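Local coordinates for protein transcriptional regulator (NtrC family) (Aquifex aeolicus, PDB 3DZD) that probably activates sigma54-dependent transcription as an NtrC-family response regulator whose AAA+ ATPase domain binds and hydrolyses ATP, at residues I145-I157 against I167-K179. Numbering follows the deposited sequence.
With ADP (adenosine-5'-diphosphate), chain C.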
ATOM      1  N   ILE A 145      13.096   7.080 -20.630  1.00 39.06           N
ATOM      2  CA  ILE A 145      12.127   7.073 -19.541  1.00 39.66           C
ATOM      3  C   ILE A 145      12.298   8.208 -18.527  1.00 42.28           C
ATOM      4  O   ILE A 145      11.317   8.859 -18.154  1.00 42.30           O
ATOM      5  CB  ILE A 145      12.157   5.723 -18.782  1.00 38.87           C
ATOM      6  CG1 ILE A 145      11.505   4.616 -19.614  1.00 38.24           C
ATOM      7  CG2 ILE A 145      11.457   5.843 -17.455  1.00 38.16           C
ATOM      8  CD1 ILE A 145      11.452   3.311 -18.885  1.00 38.02           C
ATOM      9  N   PRO A 146      13.534   8.439 -18.066  1.00 53.23           N
ATOM     10  CA  PRO A 146      13.777   9.481 -17.062  1.00 57.88           C
ATOM     11  C   PRO A 146      13.560  10.896 -17.614  1.00 62.43           C
ATOM     12  O   PRO A 146      13.227  11.809 -16.855  1.00 70.49           O
ATOM     13  CB  PRO A 146      15.255   9.277 -16.692  1.00 60.50           C
ATOM     14  CG  PRO A 146      15.604   7.912 -17.177  1.00 56.95           C
ATOM     15  CD  PRO A 146      14.761   7.693 -18.389  1.00 56.12           C
ATOM     16  N   LYS A 147      13.752  11.067 -18.919  1.00 54.55           N
ATOM     17  CA  LYS A 147      13.526  12.352 -19.573  1.00 60.30           C
ATOM     18  C   LYS A 147      12.035  12.664 -19.729  1.00 63.50           C
ATOM     19  O   LYS A 147      11.610  13.813 -19.610  1.00 72.46           O
ATOM     20  CB  LYS A 147      14.187  12.352 -20.945  1.00 57.26           C
ATOM     21  CG  LYS A 147      15.687  12.134 -20.910  1.00 63.58           C
ATOM     22  CD  LYS A 147      16.268  12.134 -22.317  1.00 65.89           C
ATOM     23  CE  LYS A 147      17.787  12.177 -22.283  1.00 77.88           C
ATOM     24  NZ  LYS A 147      18.368  12.533 -23.614  1.00 88.95           N
ATOM     25  N   ILE A 148      11.253  11.626 -20.008  1.00 67.01           N
ATOM     26  CA  ILE A 148       9.813  11.734 -20.192  1.00 59.03           C
ATOM     27  C   ILE A 148       9.102  11.956 -18.861  1.00 60.40           C
ATOM     28  O   ILE A 148       8.101  12.664 -18.791  1.00 63.27           O
ATOM     29  CB  ILE A 148       9.266  10.415 -20.782  1.00 56.68           C
ATOM     30  CG1 ILE A 148       9.708  10.238 -22.225  1.00 63.59           C
ATOM     31  CG2 ILE A 148       7.763  10.362 -20.728  1.00 52.73           C
ATOM     32  CD1 ILE A 148       9.069   9.039 -22.870  1.00 56.73           C
ATOM     33  N   ALA A 149       9.641  11.350 -17.807  1.00 53.81           N
ATOM     34  CA  ALA A 149       8.899  11.131 -16.569  1.00 43.96           C
ATOM     35  C   ALA A 149       8.562  12.365 -15.747  1.00 51.83           C
ATOM     36  O   ALA A 149       7.549  12.380 -15.053  1.00 44.75           O
ATOM     37  CB  ALA A 149       9.620  10.123 -15.701  1.00 43.32           C
ATOM     38  N   LYS A 150       9.407  13.385 -15.792  1.00 70.44           N
ATOM     39  CA  LYS A 150       9.198  14.522 -14.909  1.00 85.81           C
ATOM     40  C   LYS A 150       8.192  15.512 -15.480  1.00 84.63           C
ATOM     41  O   LYS A 150       7.892  16.535 -14.867  1.00 91.85           O
ATOM     42  CB  LYS A 150      10.522  15.190 -14.532  1.00 93.73           C
ATOM     43  CG  LYS A 150      11.328  14.380 -13.517  1.00 91.03           C
ATOM     44  CD  LYS A 150      12.306  15.247 -12.734  1.00109.58           C
ATOM     45  CE  LYS A 150      12.921  14.481 -11.565  1.00101.41           C
ATOM     46  NZ  LYS A 150      11.901  14.052 -10.564  1.00 91.56           N
ATOM     47  N   SER A 151       7.655  15.188 -16.649  1.00 67.41           N
ATOM     48  CA  SER A 151       6.589  15.980 -17.235  1.00 62.55           C
ATOM     49  C   SER A 151       5.243  15.506 -16.708  1.00 60.47           C
ATOM     50  O   SER A 151       5.156  14.475 -16.041  1.00 55.78           O
ATOM     51  CB  SER A 151       6.620  15.860 -18.753  1.00 58.89           C
ATOM     52  OG  SER A 151       5.639  16.697 -19.330  1.00 69.77           O
ATOM     53  N   LYS A 152       4.189  16.257 -16.997  1.00 62.30           N
ATOM     54  CA  LYS A 152       2.850  15.783 -16.682  1.00 59.30           C
ATOM     55  C   LYS A 152       2.086  15.412 -17.951  1.00 52.92           C
ATOM     56  O   LYS A 152       0.952  14.942 -17.884  1.00 53.72           O
ATOM     57  CB  LYS A 152       2.061  16.806 -15.868  1.00 60.53           C
ATOM     58  CG  LYS A 152       0.931  16.157 -15.075  1.00 64.60           C
ATOM     59  CD  LYS A 152      -0.265  17.089 -14.928  1.00 73.73           C
ATOM     60  CE  LYS A 152      -1.353  16.445 -14.080  1.00 64.42           C
ATOM     61  NZ  LYS A 152      -2.620  17.237 -14.078  1.00 75.36           N
ATOM     62  N   ALA A 153       2.715  15.623 -19.102  1.00 44.48           N
ATOM     63  CA  ALA A 153       2.125  15.250 -20.385  1.00 44.45           C
ATOM     64  C   ALA A 153       1.904  13.736 -20.455  1.00 39.09           C
ATOM     65  O   ALA A 153       2.719  12.966 -19.949  1.00 39.02           O
ATOM     66  CB  ALA A 153       3.015  15.722 -21.530  1.00 46.43           C
ATOM     67  N   PRO A 154       0.791  13.305 -21.061  1.00 39.10           N
ATOM     68  CA  PRO A 154       0.507  11.867 -21.076  1.00 40.60           C
ATOM     69  C   PRO A 154       1.452  11.092 -21.998  1.00 38.86           C
ATOM     70  O   PRO A 154       2.036  11.653 -22.923  1.00 39.17           O
ATOM     71  CB  PRO A 154      -0.937  11.799 -21.586  1.00 40.99           C
ATOM     72  CG  PRO A 154      -1.492  13.189 -21.357  1.00 40.89           C
ATOM     73  CD  PRO A 154      -0.331  14.085 -21.604  1.00 39.44           C
ATOM     74  N   VAL A 155       1.601   9.806 -21.722  1.00 38.63           N
ATOM     75  CA  VAL A 155       2.476   8.949 -22.501  1.00 38.75           C
ATOM     76  C   VAL A 155       1.684   7.772 -23.030  1.00 38.50           C
ATOM     77  O   VAL A 155       0.941   7.143 -22.290  1.00 38.32           O
ATOM     78  CB  VAL A 155       3.649   8.417 -21.647  1.00 38.46           C
ATOM     79  CG1 VAL A 155       4.556   7.532 -22.474  1.00 38.66           C
ATOM     80  CG2 VAL A 155       4.435   9.574 -21.058  1.00 38.63           C
ATOM     81  N   LEU A 156       1.837   7.488 -24.315  1.00 39.40           N
ATOM     82  CA  LEU A 156       1.231   6.322 -24.927  1.00 38.70           C
ATOM     83  C   LEU A 156       2.323   5.293 -25.195  1.00 39.09           C
ATOM     84  O   LEU A 156       3.290   5.576 -25.891  1.00 38.99           O
ATOM     85  CB  LEU A 156       0.530   6.697 -26.238  1.00 39.08           C
ATOM     86  CG  LEU A 156      -0.036   5.511 -27.036  1.00 39.40           C
ATOM     87  CD1 LEU A 156      -1.238   4.907 -26.323  1.00 39.16           C
ATOM     88  CD2 LEU A 156      -0.404   5.910 -28.466  1.00 40.11           C
ATOM     89  N   ILE A 157       2.167   4.106 -24.628  1.00 38.37           N
ATOM     90  CA  ILE A 157       3.113   3.025 -24.831  1.00 39.43           C
ATOM     91  C   ILE A 157       2.537   2.002 -25.810  1.00 39.30           C
ATOM     92  O   ILE A 157       1.555   1.339 -25.498  1.00 39.37           O
ATOM     93  CB  ILE A 157       3.439   2.318 -23.501  1.00 38.81           C
ATOM     94  CG1 ILE A 157       3.887   3.345 -22.457  1.00 38.95           C
ATOM     95  CG2 ILE A 157       4.489   1.250 -23.705  1.00 38.75           C
ATOM     96  CD1 ILE A 157       4.069   2.770 -21.081  1.00 38.13           C
ATOM     97  N   ILE A 167       5.525  -2.415 -16.805  1.00 36.59           N
ATOM     98  CA  ILE A 167       6.799  -2.132 -16.155  1.00 37.67           C
ATOM     99  C   ILE A 167       7.290  -0.739 -16.512  1.00 42.44           C
ATOM    100  O   ILE A 167       7.744   0.007 -15.646  1.00 44.97           O
ATOM    101  CB  ILE A 167       7.892  -3.116 -16.551  1.00 38.78           C
ATOM    102  CG1 ILE A 167       7.578  -4.516 -16.011  1.00 46.79           C
ATOM    103  CG2 ILE A 167       9.224  -2.631 -16.039  1.00 37.23           C
ATOM    104  CD1 ILE A 167       8.725  -5.497 -16.180  1.00 51.46           C
ATOM    105  N   VAL A 168       7.221  -0.393 -17.794  1.00 37.03           N
ATOM    106  CA  VAL A 168       7.699   0.904 -18.228  1.00 37.14           C
ATOM    107  C   VAL A 168       6.885   2.005 -17.546  1.00 37.19           C
ATOM    108  O   VAL A 168       7.439   3.013 -17.093  1.00 37.19           O
ATOM    109  CB  VAL A 168       7.621   1.061 -19.758  1.00 37.39           C
ATOM    110  CG1 VAL A 168       8.065   2.461 -20.166  1.00 37.73           C
ATOM    111  CG2 VAL A 168       8.465   0.003 -20.444  1.00 37.55           C
ATOM    112  N   ALA A 169       5.575   1.796 -17.478  1.00 37.25           N
ATOM    113  CA  ALA A 169       4.656   2.732 -16.835  1.00 36.88           C
ATOM    114  C   ALA A 169       4.990   2.967 -15.350  1.00 37.12           C
ATOM    115  O   ALA A 169       4.997   4.110 -14.886  1.00 37.31           O
ATOM    116  CB  ALA A 169       3.219   2.261 -17.003  1.00 37.21           C
ATOM    117  N   ARG A 170       5.272   1.899 -14.611  1.00 38.87           N
ATOM    118  CA  ARG A 170       5.686   2.027 -13.210  1.00 39.20           C
ATOM    119  C   ARG A 170       7.018   2.738 -13.077  1.00 46.69           C
ATOM    120  O   ARG A 170       7.217   3.548 -12.167  1.00 44.69           O
ATOM    121  CB  ARG A 170       5.763   0.663 -12.525  1.00 36.44           C
ATOM    122  CG  ARG A 170       4.402   0.079 -12.198  1.00 36.25           C
ATOM    123  CD  ARG A 170       4.513  -1.235 -11.444  1.00 38.43           C
ATOM    124  NE  ARG A 170       3.187  -1.836 -11.294  1.00 47.64           N
ATOM    125  CZ  ARG A 170       2.300  -1.462 -10.371  1.00 50.59           C
ATOM    126  NH1 ARG A 170       2.606  -0.494  -9.507  1.00 49.10           N
ATOM    127  NH2 ARG A 170       1.115  -2.056 -10.307  1.00 43.06           N
ATOM    128  N   LEU A 171       7.935   2.426 -13.984  1.00 37.38           N
ATOM    129  CA  LEU A 171       9.220   3.100 -14.000  1.00 37.28           C
ATOM    130  C   LEU A 171       8.991   4.586 -14.149  1.00 41.17           C
ATOM    131  O   LEU A 171       9.539   5.380 -13.386  1.00 48.29           O
ATOM    132  CB  LEU A 171      10.102   2.574 -15.133  1.00 40.79           C
ATOM    133  CG  LEU A 171      10.641   1.158 -14.884  1.00 48.00           C
ATOM    134  CD1 LEU A 171      11.506   0.675 -16.049  1.00 43.49           C
ATOM    135  CD2 LEU A 171      11.422   1.095 -13.567  1.00 44.03           C
ATOM    136  N   ILE A 172       8.168   4.960 -15.128  1.00 38.34           N
ATOM    137  CA  ILE A 172       7.876   6.367 -15.403  1.00 37.57           C
ATOM    138  C   ILE A 172       7.307   7.052 -14.162  1.00 37.47           C
ATOM    139  O   ILE A 172       7.750   8.132 -13.787  1.00 39.95           O
ATOM    140  CB  ILE A 172       6.880   6.525 -16.585  1.00 41.28           C
ATOM    141  CG1 ILE A 172       7.560   6.196 -17.922  1.00 40.56           C
ATOM    142  CG2 ILE A 172       6.292   7.929 -16.613  1.00 37.70           C
ATOM    143  CD1 ILE A 172       6.589   6.021 -19.070  1.00 37.77           C
ATOM    144  N   HIS A 173       6.323   6.420 -13.531  1.00 42.36           N
ATOM    145  CA  HIS A 173       5.739   6.947 -12.309  1.00 38.33           C
ATOM    146  C   HIS A 173       6.829   7.152 -11.254  1.00 45.76           C
ATOM    147  O   HIS A 173       7.010   8.255 -10.731  1.00 44.90           O
ATOM    148  CB  HIS A 173       4.654   6.009 -11.789  1.00 36.94           C
ATOM    149  CG  HIS A 173       4.129   6.385 -10.437  1.00 43.80           C
ATOM    150  ND1 HIS A 173       3.366   7.513 -10.221  1.00 44.78           N
ATOM    151  CD2 HIS A 173       4.266   5.785  -9.229  1.00 42.13           C
ATOM    152  CE1 HIS A 173       3.055   7.592  -8.938  1.00 44.36           C
ATOM    153  NE2 HIS A 173       3.586   6.554  -8.316  1.00 39.99           N
ATOM    154  N   ARG A 174       7.559   6.080 -10.965  1.00 49.08           N
ATOM    155  CA  ARG A 174       8.696   6.121 -10.051  1.00 52.06           C
ATOM    156  C   ARG A 174       9.607   7.333 -10.266  1.00 56.71           C
ATOM    157  O   ARG A 174       9.923   8.049  -9.321  1.00 55.68           O
ATOM    158  CB  ARG A 174       9.519   4.839 -10.190  1.00 55.25           C
ATOM    159  CG  ARG A 174      10.607   4.685  -9.147  1.00 58.53           C
ATOM    160  CD  ARG A 174      10.001   4.405  -7.785  1.00 72.98           C
ATOM    161  NE  ARG A 174       9.048   3.296  -7.822  1.00 74.60           N
ATOM    162  CZ  ARG A 174       9.369   2.031  -7.566  1.00 77.77           C
ATOM    163  NH1 ARG A 174      10.619   1.715  -7.254  1.00 76.09           N
ATOM    164  NH2 ARG A 174       8.443   1.080  -7.619  1.00 76.69           N
ATOM    165  N   TYR A 175      10.033   7.552 -11.508  1.00 56.36           N
ATOM    166  CA  TYR A 175      10.962   8.638 -11.833  1.00 57.33           C
ATOM    167  C   TYR A 175      10.298  10.010 -11.836  1.00 59.95           C
ATOM    168  O   TYR A 175      10.960  11.021 -11.605  1.00 65.68           O
ATOM    169  CB  TYR A 175      11.637   8.393 -13.188  1.00 57.19           C
ATOM    170  CG  TYR A 175      12.567   7.197 -13.212  1.00 76.42           C
ATOM    171  CD1 TYR A 175      12.230   6.017 -12.560  1.00 78.25           C
ATOM    172  CD2 TYR A 175      13.774   7.238 -13.903  1.00 81.98           C
ATOM    173  CE1 TYR A 175      13.071   4.917 -12.579  1.00 80.95           C
ATOM    174  CE2 TYR A 175      14.622   6.137 -13.932  1.00 80.99           C
ATOM    175  CZ  TYR A 175      14.264   4.980 -13.267  1.00 85.69           C
ATOM    176  OH  TYR A 175      15.091   3.876 -13.284  1.00 96.92           O
ATOM    177  N   SER A 176       8.995  10.046 -12.107  1.00 47.21           N
ATOM    178  CA  SER A 176       8.257  11.304 -12.149  1.00 48.93           C
ATOM    179  C   SER A 176       8.334  12.016 -10.801  1.00 51.46           C
ATOM    180  O   SER A 176       8.366  13.248 -10.739  1.00 46.46           O
ATOM    181  CB  SER A 176       6.787  11.077 -12.540  1.00 41.48           C
ATOM    182  OG  SER A 176       5.996  10.739 -11.409  1.00 45.35           O
ATOM    183  N   GLY A 177       8.353  11.235  -9.727  1.00 49.36           N
ATOM    184  CA  GLY A 177       8.454  11.789  -8.390  1.00 50.59           C
ATOM    185  C   GLY A 177       7.114  12.043  -7.722  1.00 55.62           C
ATOM    186  O   GLY A 177       7.065  12.434  -6.556  1.00 55.64           O
ATOM    187  N   ARG A 178       6.028  11.820  -8.455  1.00 51.68           N
ATOM    188  CA  ARG A 178       4.691  12.085  -7.942  1.00 46.02           C
ATOM    189  C   ARG A 178       4.392  11.208  -6.729  1.00 45.54           C
ATOM    190  O   ARG A 178       4.710  10.020  -6.720  1.00 45.89           O
ATOM    191  CB  ARG A 178       3.646  11.922  -9.058  1.00 46.39           C
ATOM    192  CG  ARG A 178       3.767  13.008 -10.140  1.00 52.09           C
ATOM    193  CD  ARG A 178       2.878  12.779 -11.352  1.00 50.93           C
ATOM    194  NE  ARG A 178       1.457  12.966 -11.065  1.00 50.25           N
ATOM    195  CZ  ARG A 178       0.835  14.136 -11.100  1.00 51.77           C
ATOM    196  NH1 ARG A 178       1.506  15.234 -11.400  1.00 57.80           N
ATOM    197  NH2 ARG A 178      -0.460  14.214 -10.826  1.00 55.19           N
ATOM    198  N   LYS A 179       3.794  11.804  -5.698  1.00 64.21           N
ATOM    199  CA  LYS A 179       3.616  11.127  -4.413  1.00 64.48           C
ATOM    200  C   LYS A 179       2.366  10.257  -4.351  1.00 55.81           C
ATOM    201  O   LYS A 179       2.267   9.346  -3.523  1.00 48.43           O
ATOM    202  CB  LYS A 179       3.596  12.147  -3.267  1.00 67.77           C
ATOM    203  CG  LYS A 179       4.964  12.712  -2.914  1.00 75.93           C
ATOM    204  CD  LYS A 179       5.920  11.598  -2.504  1.00 84.25           C
ATOM    205  CE  LYS A 179       5.341  10.767  -1.362  1.00 84.49           C
ATOM    206  NZ  LYS A 179       6.195   9.592  -1.014  1.00 86.78           N
TER
HETATM  207  PB  ADP C 370       2.175  -6.079 -21.013  0.52 45.33           P
HETATM  208  O1B ADP C 370       1.997  -5.087 -19.881  0.77 43.69           O
HETATM  209  O2B ADP C 370       0.887  -6.693 -21.518  0.88 52.43           O
HETATM  210  O3B ADP C 370       3.029  -5.584 -22.140  1.00 39.04           O
HETATM  211  PA  ADP C 370       3.434  -7.602 -18.887  1.00 49.22           P
HETATM  212  O1A ADP C 370       4.650  -6.800 -18.515  1.00 58.16           O
HETATM  213  O2A ADP C 370       2.206  -7.455 -18.012  1.00 57.69           O
HETATM  214  O3A ADP C 370       3.068  -7.309 -20.440  1.00 55.33           O
HETATM  215  O5' ADP C 370       3.834  -9.160 -18.904  1.00 50.97           O
HETATM  216  C5' ADP C 370       5.190  -9.564 -18.769  1.00 44.76           C
HETATM  217  C4' ADP C 370       5.424 -10.374 -17.509  1.00 44.12           C
HETATM  218  O4' ADP C 370       6.831 -10.563 -17.424  1.00 41.32           O
HETATM  219  C3' ADP C 370       5.087  -9.557 -16.279  1.00 50.68           C
HETATM  220  O3' ADP C 370       4.942 -10.444 -15.165  1.00 50.81           O
HETATM  221  C2' ADP C 370       6.309  -8.723 -16.002  1.00 45.50           C
HETATM  222  O2' ADP C 370       6.482  -8.714 -14.583  1.00 44.81           O
HETATM  223  C1' ADP C 370       7.428  -9.532 -16.623  1.00 42.19           C
HETATM  224  N9  ADP C 370       8.287  -8.704 -17.495  1.00 39.98           N
HETATM  225  C8  ADP C 370       7.918  -8.167 -18.674  1.00 39.52           C
HETATM  226  N7  ADP C 370       8.931  -7.492 -19.249  1.00 37.07           N
HETATM  227  C5  ADP C 370       9.987  -7.593 -18.425  1.00 37.10           C
HETATM  228  C6  ADP C 370      11.379  -7.093 -18.432  1.00 39.84           C
HETATM  229  N6  ADP C 370      11.843  -6.343 -19.467  1.00 46.23           N
HETATM  230  N1  ADP C 370      12.162  -7.419 -17.387  1.00 43.68           N
HETATM  231  C2  ADP C 370      11.698  -8.168 -16.368  1.00 43.39           C
HETATM  232  N3  ADP C 370      10.446  -8.650 -16.289  1.00 41.99           N
HETATM  233  C4  ADP C 370       9.561  -8.397 -17.273  1.00 39.30           C
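Ala149 and Ser176 meet where helix 145-149 and helix 167-176 run closest to each other, their axes 8.3 Å apart and their directions 59° apart. Strand 155-157 passes the second helix nearly antiparallel, its axis 10.1 Å away. Such closeness between the helices suits small residues: Ala149 CB lies 3.3 Å from Ile172 O and also touches Tyr175 CB, while Ala149 O sits over CA and CB of Ser176 and accepts a hydrogen bond from Arg265 of the central sheet.

Ile145, a turn earlier, works with both branches. Its CD1 reaches Val168 CG1 at 3.7 Å and also meets Leu171 CD1; with chi1 at -74°, CG1 stands beside the backbone N and CG2 anti to it, which rests CG2 on Ile172 CG1 and over one face of the Tyr175 ring. Pro146 CB comes to the edge of that ring, near its plane, 3.8 Å from Tyr175 CD2, the compact pyrrolidine lying alongside the aromatic side chain.

This is the nucleotide-binding core of an AAA+ P-loop domain: strand 155-158 leads through the phosphate-binding loop into helix 165-176, whose Ile167 packs CD1 against the adenine of ADP. Branched residues fill the layer between strand and helix, with Ile157 CD1 4.1 Å from Val168 CG1 and Val155 CG1 against Ile172 CD1.

Where the helix ends, Ser176 OG, held near its own backbone by chi1 of 85°, bonds His173 O at 2.8 Å and accepts from Arg178 N in an ST turn; an alanine here would probably leave that N-H without its acceptor and the turn less firmly set. Gly177 takes positive phi, where a CB would be jammed against the carbonyl O of Ser176. Beyond it, Lys152 CG lies 3.8 Å from Arg178 NH1; both cationic chains form salt bridges with Asp263, and Arg178 NE also bonds Gly224 O.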